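Local atomic coordinates of predicted acyltransferase with acyl-CoA N-acyltransferase domain (Escherichia coli, PDB entry 4RS2), a protein that binds coenzyme A, is probably an acyltransferase of the GNAT family and, when overexpressed, suppresses silencing by small RNAs. Residues V109-G112 with L113-N117; V159-L162 with A163-A166; G29-A32 with L33-S37; V21-P24 with I25-P28. All coordinates share one frame; numbering follows the deposited sequence.

Interaction 1. Residues V109-G112 with L113-N117; sequences VYEG and LDSLN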
ATOM      1  N   VAL A 109      -5.083   1.419  -5.279  1.00  8.91           N
ATOM      2  CA  VAL A 109      -4.043   0.457  -5.600  1.00  9.02           C
ATOM      3  C   VAL A 109      -3.652   0.567  -7.082  1.00  8.74           C
ATOM      4  O   VAL A 109      -2.458   0.582  -7.435  1.00  9.38           O
ATOM      5  CB  VAL A 109      -4.509  -0.977  -5.257  1.00  8.82           C
ATOM      6  CG1 VAL A 109      -3.472  -2.022  -5.686  1.00  9.40           C
ATOM      7  CG2 VAL A 109      -4.785  -1.064  -3.767  1.00  9.00           C
ATOM      8  N   TYR A 110      -4.639   0.662  -7.958  1.00  9.07           N
ATOM      9  CA  TYR A 110      -4.335   0.744  -9.386  1.00  9.96           C
ATOM     10  C   TYR A 110      -3.476   1.963  -9.697  1.00 10.55           C
ATOM     11  O   TYR A 110      -2.476   1.864 -10.399  1.00 10.51           O
ATOM     12  CB  TYR A 110      -5.610   0.781 -10.270  1.00 10.75           C
ATOM     13  CG  TYR A 110      -5.248   0.805 -11.738  1.00 11.84           C
ATOM     14  CD1 TYR A 110      -5.005  -0.365 -12.422  1.00 12.71           C
ATOM     15  CD2 TYR A 110      -5.116   1.995 -12.422  1.00 12.52           C
ATOM     16  CE1 TYR A 110      -4.620  -0.362 -13.758  1.00 13.84           C
ATOM     17  CE2 TYR A 110      -4.752   2.013 -13.760  1.00 14.19           C
ATOM     18  CZ  TYR A 110      -4.507   0.825 -14.422  1.00 14.50           C
ATOM     19  OH  TYR A 110      -4.149   0.817 -15.775  1.00 17.43           O
ATOM     20  N   GLU A 111      -3.893   3.123  -9.187  0.50 11.39           N
ATOM     21  CA  GLU A 111      -3.165   4.364  -9.453  0.50 11.81           C
ATOM     22  C   GLU A 111      -1.791   4.316  -8.809  0.50 11.29           C
ATOM     23  O   GLU A 111      -0.826   4.818  -9.371  0.50 11.36           O
ATOM     24  CB  GLU A 111      -3.935   5.620  -9.000  0.50 12.99           C
ATOM     25  CG  GLU A 111      -3.130   6.902  -9.226  0.50 13.90           C
ATOM     26  CD  GLU A 111      -3.947   8.194  -9.197  0.50 15.83           C
ATOM     27  OE1 GLU A 111      -5.198   8.160  -9.339  0.50 15.88           O
ATOM     28  OE2 GLU A 111      -3.312   9.266  -9.056  0.50 17.75           O
ATOM     29  N   GLY A 112      -1.700   3.730  -7.621  1.00 10.19           N
ATOM     30  CA  GLY A 112      -0.401   3.596  -6.951  1.00 10.11           C
ATOM     31  C   GLY A 112       0.580   2.826  -7.826  1.00  9.95           C
ATOM     32  O   GLY A 112       1.709   3.244  -8.092  1.00  9.39           O
ATOM     33  N   LEU A 113       0.138   1.652  -8.252  1.00  9.81           N
ATOM     34  CA  LEU A 113       0.940   0.792  -9.091  1.00 10.79           C
ATOM     35  C   LEU A 113       1.275   1.456 -10.424  1.00 11.14           C
ATOM     36  O   LEU A 113       2.396   1.306 -10.927  1.00 12.05           O
ATOM     37  CB  LEU A 113       0.273  -0.574  -9.280  1.00 11.69           C
ATOM     38  CG  LEU A 113       0.653  -1.626  -8.196  1.00 12.26           C
ATOM     39  CD1 LEU A 113       0.433  -1.149  -6.754  1.00 12.10           C
ATOM     40  CD2 LEU A 113      -0.007  -2.986  -8.434  1.00 12.56           C
ATOM     41  N   ASP A 114       0.315   2.173 -11.002  1.00 11.30           N
ATOM     42  CA  ASP A 114       0.550   2.865 -12.279  1.00 13.23           C
ATOM     43  C   ASP A 114       1.612   3.961 -12.120  1.00 13.11           C
ATOM     44  O   ASP A 114       2.487   4.098 -12.969  1.00 13.15           O
ATOM     45  CB  ASP A 114      -0.748   3.466 -12.780  1.00 14.84           C
ATOM     46  CG  ASP A 114      -0.644   3.969 -14.188  1.00 18.35           C
ATOM     47  OD1 ASP A 114      -0.393   3.141 -15.086  1.00 21.75           O
ATOM     48  OD2 ASP A 114      -0.836   5.178 -14.378  1.00 24.67           O
ATOM     49  N   SER A 115       1.523   4.716 -11.030  1.00 12.63           N
ATOM     50  CA  SER A 115       2.486   5.771 -10.728  1.00 13.80           C
ATOM     51  C   SER A 115       3.883   5.167 -10.515  1.00 13.51           C
ATOM     52  O   SER A 115       4.918   5.678 -11.025  1.00 14.65           O
ATOM     53  CB  SER A 115       2.034   6.543  -9.491  1.00 14.72           C
ATOM     54  OG  SER A 115       0.929   7.386  -9.811  1.00 19.44           O
ATOM     55  N   LEU A 116       3.928   4.086  -9.775  1.00 12.65           N
ATOM     56  CA  LEU A 116       5.215   3.449  -9.488  1.00 12.48           C
ATOM     57  C   LEU A 116       5.877   2.958 -10.783  1.00 13.15           C
ATOM     58  O   LEU A 116       7.079   3.120 -10.970  1.00 13.90           O
ATOM     59  CB  LEU A 116       5.050   2.352  -8.457  1.00 12.14           C
ATOM     60  CG  LEU A 116       4.700   2.863  -7.074  1.00 12.21           C
ATOM     61  CD1 LEU A 116       4.100   1.739  -6.289  1.00 11.67           C
ATOM     62  CD2 LEU A 116       5.897   3.456  -6.338  1.00 12.77           C
ATOM     63  N   ASN A 117       5.077   2.383 -11.675  1.00 14.04           N
ATOM     64  CA  ASN A 117       5.608   1.939 -12.950  1.00 15.51           C
ATOM     65  C   ASN A 117       6.151   3.104 -13.735  1.00 15.82           C
ATOM     66  O   ASN A 117       7.244   3.011 -14.324  1.00 16.21           O
ATOM     67  CB  ASN A 117       4.511   1.256 -13.757  1.00 16.09           C
ATOM     68  CG  ASN A 117       5.001   0.757 -15.108  1.00 18.42           C
ATOM     69  OD1 ASN A 117       5.916  -0.052 -15.180  1.00 21.16           O
ATOM     70  ND2 ASN A 117       4.393   1.245 -16.175  1.00 21.10           N
TER
HETATM   71  O   HOH W   1      -2.802   2.889 -16.696  1.00 24.72           O

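Interaction 2. Residues V159-L162 with A163-A166; sequences VHRL and ADDA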
ATOM      1  N   VAL A 159       2.893 -10.562  -4.220  1.00  9.13           N
ATOM      2  CA  VAL A 159       3.691  -9.726  -5.095  1.00  9.43           C
ATOM      3  C   VAL A 159       2.937  -9.413  -6.386  1.00  9.39           C
ATOM      4  O   VAL A 159       2.138 -10.224  -6.891  1.00  9.74           O
ATOM      5  CB  VAL A 159       5.031 -10.416  -5.417  1.00  9.79           C
ATOM      6  CG1 VAL A 159       4.807 -11.703  -6.195  1.00 10.30           C
ATOM      7  CG2 VAL A 159       5.971  -9.465  -6.133  1.00 10.31           C
ATOM      8  N   HIS A 160       3.175  -8.205  -6.886  1.00  9.64           N
ATOM      9  CA  HIS A 160       2.622  -7.730  -8.151  1.00 10.93           C
ATOM     10  C   HIS A 160       3.783  -7.146  -8.951  1.00 11.09           C
ATOM     11  O   HIS A 160       4.341  -6.137  -8.579  1.00 10.34           O
ATOM     12  CB  HIS A 160       1.559  -6.646  -7.922  1.00 11.56           C
ATOM     13  CG  HIS A 160       0.679  -6.377  -9.112  1.00 12.22           C
ATOM     14  ND1 HIS A 160       1.165  -6.093 -10.371  1.00 12.73           N
ATOM     15  CD2 HIS A 160      -0.676  -6.332  -9.220  1.00 12.67           C
ATOM     16  CE1 HIS A 160       0.148  -5.923 -11.211  1.00 13.62           C
ATOM     17  NE2 HIS A 160      -0.976  -6.037 -10.530  1.00 14.36           N
ATOM     18  N   ARG A 161       4.130  -7.776 -10.065  1.00 11.95           N
ATOM     19  CA  ARG A 161       5.191  -7.265 -10.905  1.00 12.67           C
ATOM     20  C   ARG A 161       4.695  -6.016 -11.606  1.00 13.33           C
ATOM     21  O   ARG A 161       3.500  -5.899 -11.892  1.00 14.05           O
ATOM     22  CB  ARG A 161       5.549  -8.303 -11.967  1.00 14.07           C
ATOM     23  CG  ARG A 161       4.526  -8.494 -13.070  1.00 14.96           C
ATOM     24  CD  ARG A 161       4.888  -9.724 -13.874  1.00 16.63           C
ATOM     25  NE  ARG A 161       4.540 -10.926 -13.127  1.00 16.09           N
ATOM     26  CZ  ARG A 161       4.663 -12.172 -13.588  1.00 18.72           C
ATOM     27  NH1 ARG A 161       5.216 -12.400 -14.800  1.00 19.13           N
ATOM     28  NH2 ARG A 161       4.268 -13.203 -12.818  1.00 18.03           N
ATOM     29  N   LEU A 162       5.608  -5.111 -11.924  1.00 13.30           N
ATOM     30  CA  LEU A 162       5.274  -3.932 -12.721  1.00 14.52           C
ATOM     31  C   LEU A 162       5.800  -4.038 -14.155  1.00 16.89           C
ATOM     32  O   LEU A 162       5.491  -3.185 -14.984  1.00 19.44           O
ATOM     33  CB  LEU A 162       5.783  -2.676 -12.057  1.00 13.91           C
ATOM     34  CG  LEU A 162       5.166  -2.440 -10.666  1.00 13.27           C
ATOM     35  CD1 LEU A 162       5.685  -1.140 -10.058  1.00 13.82           C
ATOM     36  CD2 LEU A 162       3.646  -2.387 -10.787  1.00 13.51           C
ATOM     37  N   ALA A 163       6.609  -5.053 -14.426  1.00 19.51           N
ATOM     38  CA  ALA A 163       7.142  -5.344 -15.757  1.00 19.90           C
ATOM     39  C   ALA A 163       7.007  -6.847 -15.852  1.00 20.59           C
ATOM     40  O   ALA A 163       7.077  -7.532 -14.826  1.00 19.99           O
ATOM     41  CB  ALA A 163       8.592  -4.916 -15.875  1.00 21.78           C
ATOM     42  N   ASP A 164       6.852  -7.385 -17.056  1.00 20.51           N
ATOM     43  CA  ASP A 164       6.534  -8.785 -17.151  1.00 22.45           C
ATOM     44  C   ASP A 164       7.609  -9.732 -16.633  1.00 20.57           C
ATOM     45  O   ASP A 164       7.310 -10.814 -16.095  1.00 21.65           O
ATOM     46  CB  ASP A 164       6.124  -9.192 -18.551  1.00 26.18           C
ATOM     47  CG  ASP A 164       5.057 -10.264 -18.510  1.00 32.70           C
ATOM     48  OD1 ASP A 164       4.009 -10.001 -17.863  1.00 37.60           O
ATOM     49  OD2 ASP A 164       5.263 -11.364 -19.083  1.00 41.15           O
ATOM     50  N   ASP A 165       8.852  -9.315 -16.758  1.00 19.48           N
ATOM     51  CA  ASP A 165       9.966 -10.150 -16.357  1.00 19.59           C
ATOM     52  C   ASP A 165      10.568  -9.728 -15.036  1.00 16.37           C
ATOM     53  O   ASP A 165      11.638 -10.210 -14.690  1.00 14.67           O
ATOM     54  CB  ASP A 165      11.064 -10.130 -17.435  1.00 22.07           C
ATOM     55  CG  ASP A 165      11.703  -8.747 -17.627  1.00 26.16           C
ATOM     56  OD1 ASP A 165      11.369  -7.789 -16.883  1.00 27.96           O
ATOM     57  OD2 ASP A 165      12.548  -8.622 -18.551  1.00 33.20           O
ATOM     58  N   ALA A 166       9.895  -8.862 -14.289  1.00 14.39           N
ATOM     59  CA  ALA A 166      10.474  -8.304 -13.066  1.00 14.53           C
ATOM     60  C   ALA A 166      10.834  -9.295 -11.972  1.00 14.45           C
ATOM     61  O   ALA A 166      11.751  -9.046 -11.196  1.00 15.36           O
ATOM     62  CB  ALA A 166       9.558  -7.243 -12.492  1.00 14.15           C
TER

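Interaction 3. Residues G29-A32 with L33-S37; sequences GIDA and LLRRS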
ATOM      1  N   GLY A  29      -5.050  14.323   8.664  1.00 14.10           N
ATOM      2  CA  GLY A  29      -6.210  13.620   8.129  1.00 13.39           C
ATOM      3  C   GLY A  29      -5.926  12.160   7.886  1.00 12.49           C
ATOM      4  O   GLY A  29      -6.769  11.301   8.144  1.00 12.03           O
ATOM      5  N   ILE A  30      -4.745  11.876   7.343  1.00 11.82           N
ATOM      6  CA  ILE A  30      -4.308  10.500   7.145  1.00 11.26           C
ATOM      7  C   ILE A  30      -4.244   9.808   8.495  1.00 11.49           C
ATOM      8  O   ILE A  30      -4.708   8.663   8.652  1.00 10.96           O
ATOM      9  CB  ILE A  30      -2.951  10.459   6.416  1.00 11.01           C
ATOM     10  CG1 ILE A  30      -3.084  10.983   4.967  1.00 11.07           C
ATOM     11  CG2 ILE A  30      -2.389   9.063   6.374  1.00 10.44           C
ATOM     12  CD1 ILE A  30      -1.772  11.379   4.358  1.00 11.48           C
ATOM     13  N   ASP A  31      -3.659  10.498   9.483  1.00 12.61           N
ATOM     14  CA  ASP A  31      -3.515   9.886  10.798  1.00 13.26           C
ATOM     15  C   ASP A  31      -4.843   9.534  11.393  1.00 12.84           C
ATOM     16  O   ASP A  31      -4.997   8.426  11.963  1.00 12.27           O
ATOM     17  CB  ASP A  31      -2.733  10.797  11.745  1.00 14.76           C
ATOM     18  CG  ASP A  31      -2.272  10.090  13.020  1.00 16.24           C
ATOM     19  OD1 ASP A  31      -1.200   9.461  12.989  1.00 17.83           O
ATOM     20  OD2 ASP A  31      -2.950  10.198  14.055  1.00 19.53           O
ATOM     21  N   ALA A  32      -5.837  10.414  11.224  1.00 13.19           N
ATOM     22  CA  ALA A  32      -7.139  10.203  11.811  1.00 13.61           C
ATOM     23  C   ALA A  32      -7.818   9.055  11.107  1.00 12.80           C
ATOM     24  O   ALA A  32      -8.457   8.229  11.755  1.00 12.89           O
ATOM     25  CB  ALA A  32      -7.977  11.470  11.755  1.00 14.39           C
ATOM     26  N   LEU A  33      -7.704   9.012   9.784  1.00 12.06           N
ATOM     27  CA  LEU A  33      -8.259   7.887   9.033  1.00 11.67           C
ATOM     28  C   LEU A  33      -7.673   6.540   9.470  1.00 11.24           C
ATOM     29  O   LEU A  33      -8.402   5.543   9.646  1.00 10.72           O
ATOM     30  CB  LEU A  33      -8.008   8.075   7.541  1.00 11.54           C
ATOM     31  CG  LEU A  33      -8.428   6.918   6.655  1.00 11.79           C
ATOM     32  CD1 LEU A  33      -9.947   6.718   6.603  1.00 12.65           C
ATOM     33  CD2 LEU A  33      -7.864   7.191   5.279  1.00 11.70           C
ATOM     34  N   LEU A  34      -6.351   6.502   9.655  1.00 11.19           N
ATOM     35  CA  LEU A  34      -5.698   5.248  10.027  1.00 11.44           C
ATOM     36  C   LEU A  34      -6.068   4.826  11.436  1.00 12.23           C
ATOM     37  O   LEU A  34      -6.273   3.633  11.694  1.00 12.11           O
ATOM     38  CB  LEU A  34      -4.163   5.360   9.854  1.00 11.39           C
ATOM     39  CG  LEU A  34      -3.744   5.570   8.374  1.00 11.08           C
ATOM     40  CD1 LEU A  34      -2.257   5.792   8.271  1.00 11.07           C
ATOM     41  CD2 LEU A  34      -4.185   4.426   7.499  1.00 11.29           C
ATOM     42  N   ARG A  35      -6.198   5.775  12.346  1.00 13.00           N
ATOM     43  CA  ARG A  35      -6.573   5.419  13.714  1.00 14.50           C
ATOM     44  C   ARG A  35      -7.981   4.897  13.843  1.00 15.56           C
ATOM     45  O   ARG A  35      -8.260   4.028  14.693  1.00 16.50           O
ATOM     46  CB  ARG A  35      -6.394   6.612  14.636  1.00 14.92           C
ATOM     47  CG  ARG A  35      -4.947   6.959  14.870  1.00 15.25           C
ATOM     48  CD  ARG A  35      -4.736   8.100  15.849  1.00 16.42           C
ATOM     49  NE  ARG A  35      -3.307   8.306  16.059  1.00 17.43           N
ATOM     50  CZ  ARG A  35      -2.587   7.747  17.034  1.00 19.17           C
ATOM     51  NH1 ARG A  35      -3.162   6.994  17.964  1.00 21.13           N
ATOM     52  NH2 ARG A  35      -1.278   7.964  17.090  1.00 21.79           N
ATOM     53  N   ARG A  36      -8.866   5.419  13.006  0.60 15.41           N
ATOM     54  CA  ARG A  36     -10.261   5.013  13.059  0.60 16.15           C
ATOM     55  C   ARG A  36     -10.561   3.758  12.248  0.60 15.78           C
ATOM     56  O   ARG A  36     -11.526   3.074  12.550  0.60 16.59           O
ATOM     57  CB  ARG A  36     -11.207   6.169  12.696  0.60 17.08           C
ATOM     58  CG  ARG A  36     -11.213   6.668  11.269  0.60 16.95           C
ATOM     59  CD  ARG A  36     -12.315   7.723  11.088  0.60 17.95           C
ATOM     60  NE  ARG A  36     -12.323   8.285   9.739  0.60 17.72           N
ATOM     61  CZ  ARG A  36     -11.615   9.349   9.340  0.60 17.52           C
ATOM     62  NH1 ARG A  36     -10.836  10.011  10.183  0.60 18.19           N
ATOM     63  NH2 ARG A  36     -11.700   9.761   8.092  0.60 17.75           N
ATOM     64  N   SER A  37      -9.694   3.439  11.286  1.00 15.40           N
ATOM     65  CA  SER A  37      -9.909   2.327  10.343  1.00 15.08           C
ATOM     66  C   SER A  37      -9.335   0.982  10.737  1.00 15.13           C
ATOM     67  O   SER A  37      -9.824  -0.049  10.266  1.00 15.30           O
ATOM     68  CB  SER A  37      -9.342   2.684   8.983  1.00 15.02           C
ATOM     69  OG  SER A  37     -10.058   3.766   8.431  1.00 16.03           O
TER
HETATM   70  O   HOH W   2      -9.507  11.716   7.759  1.00 16.62           O
HETATM   71  O   HOH W   3       0.157   9.383  15.040  1.00 35.33           O

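Interaction 4. Residues V21-P24 with I25-P28; sequences VEIP and IDAP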
ATOM      1  N   VAL A  21      -1.366  12.432  -5.010  1.00 16.20           N
ATOM      2  CA  VAL A  21      -0.227  12.204  -4.137  1.00 15.97           C
ATOM      3  C   VAL A  21      -0.452  13.032  -2.894  1.00 15.86           C
ATOM      4  O   VAL A  21      -0.950  14.150  -2.955  1.00 15.98           O
ATOM      5  CB  VAL A  21       1.096  12.620  -4.822  1.00 17.50           C
ATOM      6  CG1 VAL A  21       2.289  12.552  -3.857  1.00 17.74           C
ATOM      7  CG2 VAL A  21       1.328  11.729  -6.024  1.00 17.76           C
ATOM      8  N   GLU A  22      -0.123  12.470  -1.748  1.00 14.99           N
ATOM      9  CA  GLU A  22      -0.299  13.167  -0.510  1.00 15.78           C
ATOM     10  C   GLU A  22       0.634  14.365  -0.445  1.00 16.49           C
ATOM     11  O   GLU A  22       1.660  14.388  -1.118  1.00 16.59           O
ATOM     12  CB  GLU A  22      -0.014  12.232   0.663  1.00 16.56           C
ATOM     13  CG  GLU A  22       1.423  12.039   1.023  1.00 18.06           C
ATOM     14  CD  GLU A  22       1.567  11.267   2.337  1.00 18.92           C
ATOM     15  OE1 GLU A  22       1.310  10.078   2.334  1.00 18.33           O
ATOM     16  OE2 GLU A  22       1.931  11.854   3.375  1.00 23.28           O
ATOM     17  N   ILE A  23       0.243  15.355   0.344  1.00 17.02           N
ATOM     18  CA  ILE A  23       1.060  16.535   0.612  1.00 18.66           C
ATOM     19  C   ILE A  23       1.078  16.738   2.137  1.00 18.79           C
ATOM     20  O   ILE A  23       0.338  16.081   2.880  1.00 17.27           O
ATOM     21  CB  ILE A  23       0.572  17.769  -0.177  1.00 20.21           C
ATOM     22  CG1 ILE A  23      -0.876  18.124   0.182  1.00 20.37           C
ATOM     23  CG2 ILE A  23       0.705  17.515  -1.682  1.00 20.26           C
ATOM     24  CD1 ILE A  23      -1.394  19.388  -0.487  1.00 22.44           C
ATOM     25  N   PRO A  24       1.932  17.639   2.626  1.00 20.95           N
ATOM     26  CA  PRO A  24       2.069  17.778   4.096  1.00 21.49           C
ATOM     27  C   PRO A  24       0.809  18.038   4.895  1.00 20.99           C
ATOM     28  O   PRO A  24       0.651  17.479   5.999  1.00 21.81           O
ATOM     29  CB  PRO A  24       3.008  18.968   4.227  1.00 22.49           C
ATOM     30  CG  PRO A  24       3.883  18.819   3.032  1.00 23.21           C
ATOM     31  CD  PRO A  24       2.968  18.404   1.919  1.00 22.32           C
ATOM     32  N   ILE A  25      -0.080  18.851   4.353  1.00 21.98           N
ATOM     33  CA  ILE A  25      -1.300  19.219   5.043  1.00 22.54           C
ATOM     34  C   ILE A  25      -2.216  18.014   5.245  1.00 20.27           C
ATOM     35  O   ILE A  25      -3.101  18.052   6.091  1.00 20.71           O
ATOM     36  CB  ILE A  25      -2.031  20.388   4.307  1.00 24.78           C
ATOM     37  CG1 ILE A  25      -3.091  21.030   5.205  1.00 26.46           C
ATOM     38  CG2 ILE A  25      -2.659  19.931   3.001  1.00 24.43           C
ATOM     39  CD1 ILE A  25      -2.591  21.482   6.561  1.00 27.51           C
ATOM     40  N   ASP A  26      -1.974  16.939   4.503  1.00 18.52           N
ATOM     41  CA  ASP A  26      -2.787  15.745   4.618  1.00 17.13           C
ATOM     42  C   ASP A  26      -2.453  14.909   5.842  1.00 15.72           C
ATOM     43  O   ASP A  26      -3.259  14.067   6.247  1.00 14.16           O
ATOM     44  CB  ASP A  26      -2.566  14.817   3.404  1.00 17.20           C
ATOM     45  CG  ASP A  26      -3.052  15.402   2.094  1.00 19.05           C
ATOM     46  OD1 ASP A  26      -4.079  16.135   2.089  1.00 20.57           O
ATOM     47  OD2 ASP A  26      -2.435  15.077   1.034  1.00 18.07           O
ATOM     48  N   ALA A  27      -1.280  15.114   6.444  1.00 15.04           N
ATOM     49  CA  ALA A  27      -0.846  14.191   7.485  1.00 14.81           C
ATOM     50  C   ALA A  27      -1.831  13.960   8.636  1.00 14.37           C
ATOM     51  O   ALA A  27      -2.107  12.807   8.984  1.00 14.28           O
ATOM     52  CB  ALA A  27       0.530  14.606   8.009  1.00 15.34           C
ATOM     53  N   PRO A  28      -2.400  15.035   9.205  1.00 15.00           N
ATOM     54  CA  PRO A  28      -3.330  14.817  10.307  1.00 14.93           C
ATOM     55  C   PRO A  28      -4.572  14.050   9.869  1.00 14.16           C
ATOM     56  O   PRO A  28      -5.081  13.231  10.625  1.00 13.72           O
ATOM     57  CB  PRO A  28      -3.710  16.247  10.761  1.00 16.29           C
ATOM     58  CG  PRO A  28      -2.680  17.135  10.211  1.00 16.93           C
ATOM     59  CD  PRO A  28      -2.063  16.458   9.019  1.00 16.13           C
TER

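Interaction 1. Residues V109-G112 with L113-N117
Leu113 lays its CB and CD1 against the carbonyl of Val109 one turn earlier, and CD1 lies 4.1 Å from CG1 of Val109. The two side chains run side by side in the same direction. CG1 of Val109 stands anti to the backbone N (chi1 176°), which sets this methyl in line with the leucine. On the outer face the direct contact is between carbons and the polar link is a water: CB of Asp114 approaches the Tyr110 ring obliquely, 4.4 Å from CE2, and the water lies 2.6 Å from Tyr110 OH and donates to Asp114 OD1 at 2.9 Å. The helix, 104-118, is the crossover of the beta-alpha-beta unit between strands 87-95 and 123-127, so apolar Val109, Leu113 and Leu116 suit the side laid on the sheet, where Leu113 and Leu116 meet Phe75 and Val109 meets Met90. Ser115 grips the carbonyl oxygen of Glu111 twice: its N donates at 2.9 Å and its OG at 3.1 Å, from opposite faces of the carbonyl plane. A short hydroxyl turned back beside its own N can thus be satisfied within the helix. CG of Leu116 packs 3.2 Å from Gly112 O, the acceptor of its own N.

Interaction 2. Residues V159-L162 with A163-A166
Arg161 turns back over the chain that follows it, and from CB to NH1 its side chain follows the turn. CB lies 3.3 Å from the carbonyl oxygen of Ala163 and, more loosely, 4.2 Å from CB of Ala166. CG stands between the backbone N and the carbonyl carbon (chi1 72°), the crowded position, which brings it over the same Ala163 oxygen at 3.2 Å. CD stays equally close to that oxygen and begins to approach the next carbonyl, Asp164 O, at 3.5 Å. A bend at chi3 (76°) then swings the guanidinium round: NE and CZ pass Asp164 O at 4.1 and 3.9 Å, and NH1 donates to it at 2.9 Å. The acceptor is met in its carbonyl plane, but the N-H...O angle of 140° shows a bent bond, with the oxygen tilted from the guanidinium plane.

Residues 163-166 form a type I beta turn leading away from strand 157-161, and Ala166 N closes it on Ala163 O. Arginine suits the end of the strand because its aliphatic part can cover one turn carbonyl while its tip bonds to the next. The carboxylate of Asp164 stays beyond salt-bridge distance, although its negative charge would probably add a mild attraction. NH2 forms a salt bridge with Glu139 of strand 139-140, one of the two strands paired with 157-161. His160 ND1 donates to Arg161 O at 2.8 Å, with the acceptor lying in the imidazole plane. Apolar Leu162 points the other way, its side chain packing on Leu113 and Leu116 of helix 104-118.

Interaction 3. Residues G29-A32 with L33-S37
Helix 27-37 is an early helix of the GNAT domain, and its last residue, Ser37, belongs to the coenzyme A pocket. On the side facing helix 42-53, Asp31 and Arg35 form a salt bridge: Arg35 NE donates to Asp31 OD2 at 2.8 Å on the syn side. The oxygen lies close to the guanidinium plane, yet carboxylate and guanidinium planes are turned 43° apart. A water completes the ring, donating to Asp31 OD1 at 2.5 Å and accepting from Arg35 NH2 at 2.9 Å, while Arg35 NH1 forms a further salt bridge with Asp41. In the conformer described, one of two, Arg36 folds back over Ala32, its NH1 3.6 Å from Ala32 CB. Arg36 NH2 shares a second water with Gly29 O and also forms a salt bridge with Asp96. Ser37 OG turns back to donate to Leu33 O at 2.7 Å, one turn earlier, where the backbone bond from Ser37 N is weak. On the inner side Ile30 and Leu34 run alongside each other, CG2 to CD1 3.8 Å. Ile30 and Leu33 lie on Val69 and Tyr72 of strand 69-80, and Leu34 reaches Pro92 and Ala94 of strand 87-95, while Asp31 and Arg35 meet Ala44 of helix 42-53.

Interaction 4. Residues V21-P24 with I25-P28
The carboxylate of Asp26 receives the backbone N of Ile23 from above its plane, 38° out of it, with N to OD2 at 2.8 Å and a fairly straight N-H...O angle of 162°. The same oxygen touches Glu22 CA at 3.3 Å and Ile23 CG1 at 3.5 Å, so carbon atoms crowd round the accepting atom. CG of Asp26 lies beside its own backbone N (chi1 -66°), which directs the carboxylate back to the preceding chain. In return, Asp26 N donates to Ile23 O at 3.0 Å, arriving above the plane of that carbonyl.

This reciprocal pair, the N of Ile23 to the side chain of Asp26 and the N of Asp26 to the carbonyl of Ile23, brackets the turn that leads from strand 18-21 into helix 27-37. Aspartate suits the place: its short side chain reaches a backbone N three residues back, and its charge is met by a salt bridge from OD2 to Arg20. Pro24, which has no N-H to donate, fits an early position in the turn, and its carbonyl oxygen accepts from Ala27 N at 3.1 Å, again from above the plane. Outside, Ile23 CD1 and Ile25 CG2 pack at 3.7 Å, the two side chains pointing the same way. Glu22 turns its carboxylate elsewhere, to Tyr72 OH and a salt bridge with Arg51.

How the interactions relate
From the N terminus the chain leaves strand 18-21, and interaction 4 closes the turn into helix 27-37. Interaction 3 continues directly along that helix, and the two touch where Ile30 CD1 lies 3.9 Å from Glu22 OE2. Interaction 1 comes next, within the crossover helix 104-118, and interaction 2 follows at the end of strand 157-161. All four are local contacts in series; none nests within or crosses another. Interactions 1 and 2 meet in space, Leu113 CD2 lying 3.5 Å from His160 CD2, which joins the crossover helix to the strand end. Interactions 2 and 3, their centres about 31 Å apart, lie on opposite sides of the chain's centre.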